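Local coordinates for protein toll (Drosophila melanogaster, PDB 4LXR) that serves as the cell-surface receptor for cleaved, activated spaetzle, switching on Toll signalling in embryonic dorsal-ventral patterning and antifungal immunity, at residues A[221-226]-A[236-241]; A[683-688]-A[704-709]; A[717-722]-A[736-741]. One frame throughout, in Å; residues are numbered along the deposited sequence.

Contact 1 lies in the ligand-binding, N-terminal run of leucine-rich repeats of the Toll ectodomain, whereas contacts 2 and 3 belong to the far, C-terminal end of the chain. The centre of contact 1 is about 109 Å from that of either other contact, on the opposite side of the chain's centre. Contacts 2 and 3 have centres about 13 Å apart and touch: helix 704-710 of contact 2 precedes strand 718-720 of contact 3 in the chain, Leu-707 packs on Phe-738, and Phe-709 meets Arg-717. Along the chain the three follow in series. Spaetzle reaches contact 1 alone, while contacts 2 and 3 lie where the second solenoid gives way to its C-terminal cap (LRRCT 2).

Contact 1: residues A[221-226]-A[236-241]; sequences LGIDIH and DVFAHL
Ile-223 and Phe-238 face each other across the interior of one coil of the solenoid, together with Ile-225 and Leu-241, and no hydrogen bond crosses between the two segments. From its CB, Ile-223 branches in two directions. CG1 stands anti to the backbone N (chi1 180°), and with chi2 also extended it carries CD1 straight out to the opposing loop. The other branch, CG2, lies 4.1 Å from CD1 of Leu-241. At the tip, CD1 of Ile-223 reaches the same Leu-241 CD1 at 4.2 Å and lies obliquely beside the Phe-238 ring, 4.4 Å from its CE1. The leucine methyl is therefore met by both branches of the isoleucine, the two side chains crossing at roughly a right angle.

Ile-225, two residues on, comes at Phe-238 head-on: its CD1 meets the ring edge near the ring plane, 4.1 Å from CZ. This is the core of a leucine-rich repeat, in which inward residues of the short strand 222-224 and its continuation pack against apolar residues of the returning outer loop. That loop is built here from two type I turns, 236-239 and 238-241, without helix. Within it, CG1 of Val-237 sits over the centre of one face of the Phe-238 ring, 3.4 Å above the plane.

The other side of the strand serves the ligand. OD1 of Asp-224 accepts the backbone N of His-226 in an Asx turn, a nearly straight bond of 3.0 Å, and also receives ND1 of His-226 on its syn side. Held by these bonds, Asp-224 offers OD2 to the backbone N of Gln-62 of a spaetzle chain, and His-226 packs on Pro-61 of that same spaetzle chain.

Contact 2: residues A[683-688]-A[704-709]; sequences DQLPTN and ATVLGF. With NAG (2-acetamido-2-deoxy-beta-D-glucopyranose), chain K.
A backbone carbonyl points at the rim of an aromatic ring: O of Pro-686 lies 3.3 Å from CZ of Phe-709, in the plane of the phenyl group, where the ring's weakly positive C-H edge faces the oxygen. The same ring takes Leu-685 over one face. CD1 of this leucine sits 4.0 Å from the ring centroid and 20° off the normal, a CH-pi contact displaced somewhat toward the rim, while its CB rests 3.7 Å from CZ. Face and edge of the phenylalanine are thus both used by consecutive residues of the loop. With CG anti to the backbone N (chi1 179°), the ring is carried out from the helix to lie across the leucine. One turn earlier in the helix, CG1 of Val-706 meets CD1 of Leu-685 at 4.2 Å, so that this methyl is touched by both helical side chains.

The guanidinium of Arg-717 lies over the other face of the Phe-709 ring, a cation-pi interaction. An alanine in place of Phe-709 would probably open a gap beside CB and CD1 of Leu-685 and leave the guanidinium of Arg-717 without its aromatic partner. Farther along the loop, ND2 of Asn-688 is bonded covalently to C1 of an N-acetylglucosamine, which is also hydrogen-bonded to OG of Ser-666; this is an N-linked glycosylation site. The loop ending one repeat (LRR 17) is thus packed against the helix of the next (LRR 18), the stacking of successive coils that builds the apolar core of a leucine-rich-repeat solenoid.

Contact 3: residues A[717-722]-A[736-741]; sequences RSVKLS and LLFTQD
The carbonyl oxygen of Leu-736 is gripped twice from within its own helix. OG1 of Thr-739 donates to it at 2.8 Å, tilted 24° from the carbonyl plane, and the backbone N of Gln-740 makes the regular helical bond to the same atom. With chi1 at 67°, the threonine hydroxyl is turned back along the helix to the carbonyl three residues earlier, which satisfies the polar end of this buried side chain without a partner on the strand.

Between strand and helix the contact itself is wholly apolar. In Phe-738 a chi1 of 174° swings the phenyl away from the backbone N and out toward the strand. Two aliphatic groups meet the ring at its edge, near its plane: CG2 of Val-719 lies 4.5 Å from CZ, and CD1 of Leu-721 lies 4.4 Å from CE2. These are loose van der Waals distances, and the ring's rim rather than a face is directed at the strand. Val-719 and, just past the strand, Leu-721 both direct their CB atoms toward the helix.

The strand, 718-720, is the outermost of the parallel strands in the second leucine-rich-repeat solenoid, and helix 733-740 belongs to the C-terminal cap that follows. Phe-738 is thus a cap residue inserted into the end of the repeat core, where Leu-707 and Leu-710 of helix 704-710, the latter also touching Val-719, and Ile-746 of a later loop pack on it as well.

Next to this apolar group, the backbone N of Leu-721 donates to OD1 of Asp-748, while Ser-722 OG is hydrogen-bonded to OD2 of the same carboxylate. The carbonyl oxygen of Leu-721 in turn receives Trp-726 NE1 and Asn-724 ND2.

Contact 1: residues A[221-226]-A[236-241]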
loop_
_atom_site.group_PDB
_atom_site.type_symbol
_atom_site.label_atom_id
_atom_site.label_comp_id
_atom_site.label_asym_id
_atom_site.label_seq_id
_atom_site.Cartn_x
_atom_site.Cartn_y
_atom_site.Cartn_z
ATOM N N LEU A 221 14.053 -23.498 29.094
ATOM C CA LEU A 221 12.730 -23.200 28.558
ATOM C C LEU A 221 12.801 -22.939 27.064
ATOM O O LEU A 221 11.833 -23.156 26.333
ATOM C CB LEU A 221 12.116 -21.994 29.285
ATOM C CG LEU A 221 11.987 -22.162 30.809
ATOM C CD1 LEU A 221 11.382 -20.915 31.417
ATOM C CD2 LEU A 221 11.149 -23.376 31.151
ATOM N N GLY A 222 13.955 -22.467 26.610
ATOM C CA GLY A 222 14.130 -22.146 25.203
ATOM C C GLY A 222 15.444 -22.641 24.633
ATOM O O GLY A 222 16.520 -22.406 25.205
ATOM N N ILE A 223 15.364 -23.343 23.511
ATOM C CA ILE A 223 16.566 -23.698 22.770
ATOM C C ILE A 223 16.444 -23.320 21.289
ATOM O O ILE A 223 15.461 -23.662 20.606
ATOM C CB ILE A 223 16.955 -25.181 22.912
ATOM C CG1 ILE A 223 18.220 -25.450 22.093
ATOM C CG2 ILE A 223 15.824 -26.127 22.471
ATOM C CD1 ILE A 223 18.691 -26.862 22.201
ATOM N N ASP A 224 17.440 -22.602 20.796
ATOM C CA ASP A 224 17.380 -22.117 19.434
ATOM C C ASP A 224 18.624 -22.547 18.706
ATOM O O ASP A 224 19.696 -22.071 19.002
ATOM C CB ASP A 224 17.230 -20.596 19.418
ATOM C CG ASP A 224 17.028 -20.035 18.014
ATOM O OD1 ASP A 224 17.438 -20.685 17.026
ATOM O OD2 ASP A 224 16.467 -18.926 17.900
ATOM N N ILE A 225 18.451 -23.442 17.740
ATOM C CA ILE A 225 19.550 -23.981 16.981
ATOM C C ILE A 225 19.336 -23.778 15.489
ATOM O O ILE A 225 19.807 -24.576 14.680
ATOM C CB ILE A 225 19.795 -25.495 17.286
ATOM C CG1 ILE A 225 18.508 -26.313 17.149
ATOM C CG2 ILE A 225 20.370 -25.663 18.691
ATOM C CD1 ILE A 225 18.705 -27.831 17.382
ATOM N N HIS A 226 18.636 -22.702 15.131
ATOM C CA HIS A 226 18.462 -22.372 13.725
ATOM C C HIS A 226 19.788 -22.106 13.019
ATOM O O HIS A 226 20.757 -21.701 13.653
ATOM C CB HIS A 226 17.399 -21.275 13.499
ATOM C CG HIS A 226 17.865 -19.857 13.710
ATOM N ND1 HIS A 226 17.629 -19.161 14.877
ATOM C CD2 HIS A 226 18.436 -18.969 12.860
ATOM C CE1 HIS A 226 18.095 -17.928 14.761
ATOM N NE2 HIS A 226 18.586 -17.783 13.544
ATOM N N ASP A 236 15.753 -38.854 19.978
ATOM C CA ASP A 236 15.786 -38.563 21.402
ATOM C C ASP A 236 16.714 -37.399 21.773
ATOM O O ASP A 236 17.072 -37.254 22.941
ATOM C CB ASP A 236 16.166 -39.836 22.201
ATOM C CG ASP A 236 17.534 -40.400 21.815
ATOM O OD1 ASP A 236 18.272 -39.756 21.039
ATOM O OD2 ASP A 236 17.884 -41.495 22.306
ATOM N N VAL A 237 17.092 -36.572 20.793
ATOM C CA VAL A 237 18.031 -35.475 21.042
ATOM C C VAL A 237 17.582 -34.521 22.151
ATOM O O VAL A 237 18.418 -33.943 22.853
ATOM C CB VAL A 237 18.336 -34.641 19.764
ATOM C CG1 VAL A 237 17.079 -33.929 19.238
ATOM C CG2 VAL A 237 19.456 -33.615 20.047
ATOM N N PHE A 238 16.268 -34.361 22.308
ATOM C CA PHE A 238 15.719 -33.393 23.259
ATOM C C PHE A 238 15.141 -34.078 24.507
ATOM O O PHE A 238 14.450 -33.445 25.304
ATOM C CB PHE A 238 14.609 -32.555 22.584
ATOM C CG PHE A 238 15.063 -31.774 21.364
ATOM C CD1 PHE A 238 16.180 -30.956 21.413
ATOM C CD2 PHE A 238 14.349 -31.849 20.174
ATOM C CE1 PHE A 238 16.580 -30.219 20.291
ATOM C CE2 PHE A 238 14.749 -31.132 19.040
ATOM C CZ PHE A 238 15.868 -30.322 19.099
ATOM N N ALA A 239 15.414 -35.369 24.674
ATOM C CA ALA A 239 14.831 -36.139 25.776
ATOM C C ALA A 239 15.001 -35.516 27.157
ATOM O O ALA A 239 14.124 -35.643 28.006
ATOM C CB ALA A 239 15.360 -37.556 25.780
ATOM N N HIS A 240 16.129 -34.858 27.394
ATOM C CA HIS A 240 16.386 -34.305 28.723
ATOM C C HIS A 240 15.779 -32.914 28.929
ATOM O O HIS A 240 15.691 -32.438 30.055
ATOM C CB HIS A 240 17.890 -34.269 29.001
ATOM C CG HIS A 240 18.482 -35.618 29.252
ATOM N ND1 HIS A 240 19.725 -35.985 28.786
ATOM C CD2 HIS A 240 18.004 -36.685 29.931
ATOM C CE1 HIS A 240 19.986 -37.224 29.165
ATOM N NE2 HIS A 240 18.956 -37.671 29.860
ATOM N N LEU A 241 15.373 -32.269 27.840
ATOM C CA LEU A 241 14.775 -30.936 27.912
ATOM C C LEU A 241 13.294 -31.047 28.238
ATOM O O LEU A 241 12.458 -30.628 27.447
ATOM C CB LEU A 241 14.962 -30.197 26.582
ATOM C CG LEU A 241 16.412 -29.924 26.184
ATOM C CD1 LEU A 241 16.533 -29.405 24.751
ATOM C CD2 LEU A 241 17.050 -28.939 27.153
#

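Contact 2: residues A[683-688]-A[704-709]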
loop_
_atom_site.group_PDB
_atom_site.type_symbol
_atom_site.label_atom_id
_atom_site.label_comp_id
_atom_site.label_asym_id
_atom_site.label_seq_id
_atom_site.Cartn_x
_atom_site.Cartn_y
_atom_site.Cartn_z
ATOM N N ASP A 683 -43.446 32.353 -48.286
ATOM C CA ASP A 683 -43.954 30.982 -48.210
ATOM C C ASP A 683 -42.858 29.938 -48.449
ATOM O O ASP A 683 -43.131 28.738 -48.519
ATOM C CB ASP A 683 -45.181 30.760 -49.111
ATOM C CG ASP A 683 -44.899 31.013 -50.584
ATOM O OD1 ASP A 683 -43.880 30.517 -51.111
ATOM O OD2 ASP A 683 -45.720 31.707 -51.226
ATOM N N GLN A 684 -41.623 30.416 -48.572
ATOM C CA GLN A 684 -40.452 29.551 -48.604
ATOM C C GLN A 684 -39.761 29.552 -47.243
ATOM O O GLN A 684 -38.743 28.892 -47.065
ATOM C CB GLN A 684 -39.461 30.015 -49.671
ATOM C CG GLN A 684 -39.866 29.698 -51.103
ATOM C CD GLN A 684 -39.046 30.484 -52.121
ATOM O OE1 GLN A 684 -38.378 31.462 -51.779
ATOM N NE2 GLN A 684 -39.092 30.058 -53.374
ATOM N N LEU A 685 -40.308 30.300 -46.286
ATOM C CA LEU A 685 -39.652 30.459 -44.988
ATOM C C LEU A 685 -40.310 29.635 -43.898
ATOM O O LEU A 685 -41.453 29.889 -43.545
ATOM C CB LEU A 685 -39.617 31.929 -44.570
ATOM C CG LEU A 685 -38.866 32.871 -45.511
ATOM C CD1 LEU A 685 -39.015 34.313 -45.050
ATOM C CD2 LEU A 685 -37.401 32.473 -45.603
ATOM N N PRO A 686 -39.578 28.652 -43.350
ATOM C CA PRO A 686 -40.114 27.805 -42.277
ATOM C C PRO A 686 -40.657 28.620 -41.106
ATOM O O PRO A 686 -40.132 29.683 -40.778
ATOM C CB PRO A 686 -38.917 26.933 -41.866
ATOM C CG PRO A 686 -37.733 27.473 -42.617
ATOM C CD PRO A 686 -38.263 28.184 -43.815
ATOM N N THR A 687 -41.719 28.111 -40.497
ATOM C CA THR A 687 -42.511 28.878 -39.543
ATOM C C THR A 687 -41.826 29.089 -38.184
ATOM O O THR A 687 -42.032 30.111 -37.537
ATOM C CB THR A 687 -43.929 28.256 -39.392
ATOM O OG1 THR A 687 -44.912 29.230 -39.762
ATOM C CG2 THR A 687 -44.197 27.757 -37.966
ATOM N N ASN A 688 -40.998 28.139 -37.764
ATOM C CA ASN A 688 -40.297 28.256 -36.487
ATOM C C ASN A 688 -38.937 28.941 -36.598
ATOM O O ASN A 688 -38.161 28.958 -35.633
ATOM C CB ASN A 688 -40.148 26.878 -35.834
ATOM C CG ASN A 688 -41.464 26.338 -35.338
ATOM O OD1 ASN A 688 -42.330 27.101 -34.907
ATOM N ND2 ASN A 688 -41.634 25.020 -35.406
ATOM N N ALA A 704 -41.957 43.326 -48.871
ATOM C CA ALA A 704 -42.425 43.781 -47.561
ATOM C C ALA A 704 -43.054 42.634 -46.741
ATOM O O ALA A 704 -43.095 42.683 -45.509
ATOM C CB ALA A 704 -43.397 44.954 -47.711
ATOM N N THR A 705 -43.528 41.601 -47.428
ATOM C CA THR A 705 -44.051 40.424 -46.750
ATOM C C THR A 705 -42.941 39.631 -46.032
ATOM O O THR A 705 -43.159 39.068 -44.952
ATOM C CB THR A 705 -44.842 39.516 -47.710
ATOM O OG1 THR A 705 -45.347 38.396 -46.982
ATOM C CG2 THR A 705 -43.962 39.023 -48.844
ATOM N N VAL A 706 -41.751 39.605 -46.623
ATOM C CA VAL A 706 -40.616 38.945 -45.997
ATOM C C VAL A 706 -40.122 39.765 -44.811
ATOM O O VAL A 706 -39.743 39.215 -43.778
ATOM C CB VAL A 706 -39.471 38.716 -46.991
ATOM C CG1 VAL A 706 -38.209 38.274 -46.258
ATOM C CG2 VAL A 706 -39.877 37.679 -48.011
ATOM N N LEU A 707 -40.155 41.085 -44.959
ATOM C CA LEU A 707 -39.717 41.984 -43.897
ATOM C C LEU A 707 -40.650 41.882 -42.695
ATOM O O LEU A 707 -40.200 41.969 -41.554
ATOM C CB LEU A 707 -39.634 43.434 -44.404
ATOM C CG LEU A 707 -38.721 43.630 -45.620
ATOM C CD1 LEU A 707 -38.771 45.069 -46.130
ATOM C CD2 LEU A 707 -37.282 43.218 -45.300
ATOM N N GLY A 708 -41.944 41.690 -42.953
ATOM C CA GLY A 708 -42.915 41.520 -41.885
ATOM C C GLY A 708 -42.634 40.258 -41.082
ATOM O O GLY A 708 -42.679 40.263 -39.851
ATOM N N PHE A 709 -42.327 39.179 -41.799
ATOM C CA PHE A 709 -41.948 37.897 -41.209
ATOM C C PHE A 709 -40.718 38.047 -40.306
ATOM O O PHE A 709 -40.668 37.502 -39.200
ATOM C CB PHE A 709 -41.671 36.910 -42.347
ATOM C CG PHE A 709 -41.233 35.538 -41.896
ATOM C CD1 PHE A 709 -39.903 35.286 -41.565
ATOM C CD2 PHE A 709 -42.143 34.487 -41.856
ATOM C CE1 PHE A 709 -39.495 34.020 -41.166
ATOM C CE2 PHE A 709 -41.741 33.218 -41.463
ATOM C CZ PHE A 709 -40.414 32.983 -41.125
HETATM C C1 NAG K . -42.688 24.615 -34.509
HETATM C C2 NAG K . -43.307 23.278 -34.920
HETATM C C3 NAG K . -44.439 22.914 -33.966
HETATM C C4 NAG K . -43.932 22.904 -32.531
HETATM C C5 NAG K . -43.259 24.235 -32.192
HETATM C C6 NAG K . -42.595 24.228 -30.835
HETATM C C7 NAG K . -43.219 22.613 -37.284
HETATM C C8 NAG K . -43.845 22.768 -38.638
HETATM N N2 NAG K . -43.785 23.313 -36.295
HETATM O O3 NAG K . -44.973 21.639 -34.305
HETATM O O4 NAG K . -45.024 22.685 -31.644
HETATM O O5 NAG K . -42.230 24.537 -33.149
HETATM O O6 NAG K . -41.334 23.575 -30.882
HETATM O O7 NAG K . -42.236 21.890 -37.095
#

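Contact 3: residues A[717-722]-A[736-741]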
loop_
_atom_site.group_PDB
_atom_site.type_symbol
_atom_site.label_atom_id
_atom_site.label_comp_id
_atom_site.label_asym_id
_atom_site.label_seq_id
_atom_site.Cartn_x
_atom_site.Cartn_y
_atom_site.Cartn_z
ATOM N N ARG A 717 -36.452 37.188 -34.792
ATOM C CA ARG A 717 -35.879 36.522 -35.953
ATOM C C ARG A 717 -34.657 37.351 -36.349
ATOM O O ARG A 717 -34.738 38.571 -36.457
ATOM C CB ARG A 717 -36.863 36.451 -37.114
ATOM C CG ARG A 717 -38.314 36.289 -36.712
ATOM C CD ARG A 717 -38.987 35.111 -37.394
ATOM N NE ARG A 717 -40.418 35.073 -37.097
ATOM C CZ ARG A 717 -41.239 34.109 -37.494
ATOM N NH1 ARG A 717 -40.770 33.091 -38.194
ATOM N NH2 ARG A 717 -42.528 34.156 -37.184
ATOM N N SER A 718 -33.530 36.672 -36.540
ATOM C CA SER A 718 -32.227 37.291 -36.775
ATOM C C SER A 718 -31.838 37.124 -38.254
ATOM O O SER A 718 -32.160 36.100 -38.864
ATOM C CB SER A 718 -31.196 36.594 -35.890
ATOM O OG SER A 718 -29.911 37.136 -36.066
ATOM N N VAL A 719 -31.155 38.118 -38.831
ATOM C CA VAL A 719 -30.879 38.123 -40.272
ATOM C C VAL A 719 -29.471 38.586 -40.677
ATOM O O VAL A 719 -28.923 39.532 -40.111
ATOM C CB VAL A 719 -31.844 39.070 -41.034
ATOM C CG1 VAL A 719 -32.116 38.526 -42.420
ATOM C CG2 VAL A 719 -33.134 39.269 -40.271
ATOM N N LYS A 720 -28.917 37.970 -41.714
ATOM C CA LYS A 720 -27.721 38.520 -42.348
ATOM C C LYS A 720 -27.995 38.833 -43.817
ATOM O O LYS A 720 -28.558 38.011 -44.543
ATOM C CB LYS A 720 -26.520 37.588 -42.180
ATOM C CG LYS A 720 -26.100 37.406 -40.714
ATOM C CD LYS A 720 -24.791 36.648 -40.593
ATOM C CE LYS A 720 -24.575 36.164 -39.157
ATOM N NZ LYS A 720 -23.489 35.143 -39.036
ATOM N N LEU A 721 -27.608 40.031 -44.249
ATOM C CA LEU A 721 -28.044 40.535 -45.546
ATOM C C LEU A 721 -26.949 41.083 -46.464
ATOM O O LEU A 721 -27.247 41.475 -47.602
ATOM C CB LEU A 721 -29.118 41.606 -45.350
ATOM C CG LEU A 721 -30.405 41.182 -44.657
ATOM C CD1 LEU A 721 -31.233 42.418 -44.290
ATOM C CD2 LEU A 721 -31.183 40.237 -45.571
ATOM N N SER A 722 -25.702 41.108 -45.993
ATOM C CA SER A 722 -24.613 41.705 -46.771
ATOM C C SER A 722 -24.149 40.770 -47.878
ATOM O O SER A 722 -24.520 39.600 -47.907
ATOM C CB SER A 722 -23.432 42.106 -45.878
ATOM O OG SER A 722 -22.774 40.970 -45.332
ATOM N N LEU A 736 -34.988 49.635 -46.901
ATOM C CA LEU A 736 -34.154 50.662 -46.281
ATOM C C LEU A 736 -34.675 50.987 -44.885
ATOM O O LEU A 736 -33.904 51.000 -43.929
ATOM C CB LEU A 736 -34.046 51.929 -47.154
ATOM C CG LEU A 736 -33.013 52.958 -46.672
ATOM C CD1 LEU A 736 -31.616 52.355 -46.697
ATOM C CD2 LEU A 736 -33.037 54.308 -47.462
ATOM N N LEU A 737 -35.984 51.218 -44.762
ATOM C CA LEU A 737 -36.583 51.510 -43.449
ATOM C C LEU A 737 -36.442 50.344 -42.442
ATOM O O LEU A 737 -36.192 50.575 -41.262
ATOM C CB LEU A 737 -38.051 51.940 -43.584
ATOM C CG LEU A 737 -38.349 53.312 -44.211
ATOM C CD1 LEU A 737 -39.863 53.486 -44.414
ATOM C CD2 LEU A 737 -37.761 54.469 -43.392
ATOM N N PHE A 738 -36.606 49.112 -42.922
ATOM C CA PHE A 738 -36.387 47.924 -42.103
ATOM C C PHE A 738 -34.991 47.933 -41.480
ATOM O O PHE A 738 -34.860 47.812 -40.263
ATOM C CB PHE A 738 -36.608 46.639 -42.924
ATOM C CG PHE A 738 -36.254 45.363 -42.189
ATOM C CD1 PHE A 738 -37.120 44.817 -41.248
ATOM C CD2 PHE A 738 -35.063 44.696 -42.458
ATOM C CE1 PHE A 738 -36.796 43.631 -40.571
ATOM C CE2 PHE A 738 -34.731 43.507 -41.786
ATOM C CZ PHE A 738 -35.600 42.977 -40.842
ATOM N N THR A 739 -33.963 48.106 -42.308
ATOM C CA THR A 739 -32.588 48.071 -41.819
ATOM C C THR A 739 -32.317 49.164 -40.786
ATOM O O THR A 739 -31.626 48.926 -39.794
ATOM C CB THR A 739 -31.546 48.179 -42.952
ATOM O OG1 THR A 739 -31.623 49.487 -43.547
ATOM C CG2 THR A 739 -31.772 47.088 -44.008
ATOM N N GLN A 740 -32.883 50.345 -41.022
ATOM C CA GLN A 740 -32.690 51.489 -40.143
ATOM C C GLN A 740 -33.274 51.255 -38.752
ATOM O O GLN A 740 -32.711 51.737 -37.758
ATOM C CB GLN A 740 -33.270 52.784 -40.762
ATOM C CG GLN A 740 -32.601 53.228 -42.060
ATOM C CD GLN A 740 -33.250 54.466 -42.651
ATOM O OE1 GLN A 740 -34.351 54.846 -42.261
ATOM N NE2 GLN A 740 -32.561 55.109 -43.583
ATOM N N ASP A 741 -34.392 50.533 -38.663
ATOM C CA ASP A 741 -34.956 50.269 -37.334
ATOM C C ASP A 741 -34.673 48.856 -36.785
ATOM O O ASP A 741 -35.312 48.415 -35.834
ATOM C CB ASP A 741 -36.453 50.560 -37.289
ATOM C CG ASP A 741 -36.933 50.937 -35.892
ATOM O OD1 ASP A 741 -36.129 51.488 -35.098
ATOM O OD2 ASP A 741 -38.123 50.699 -35.594
#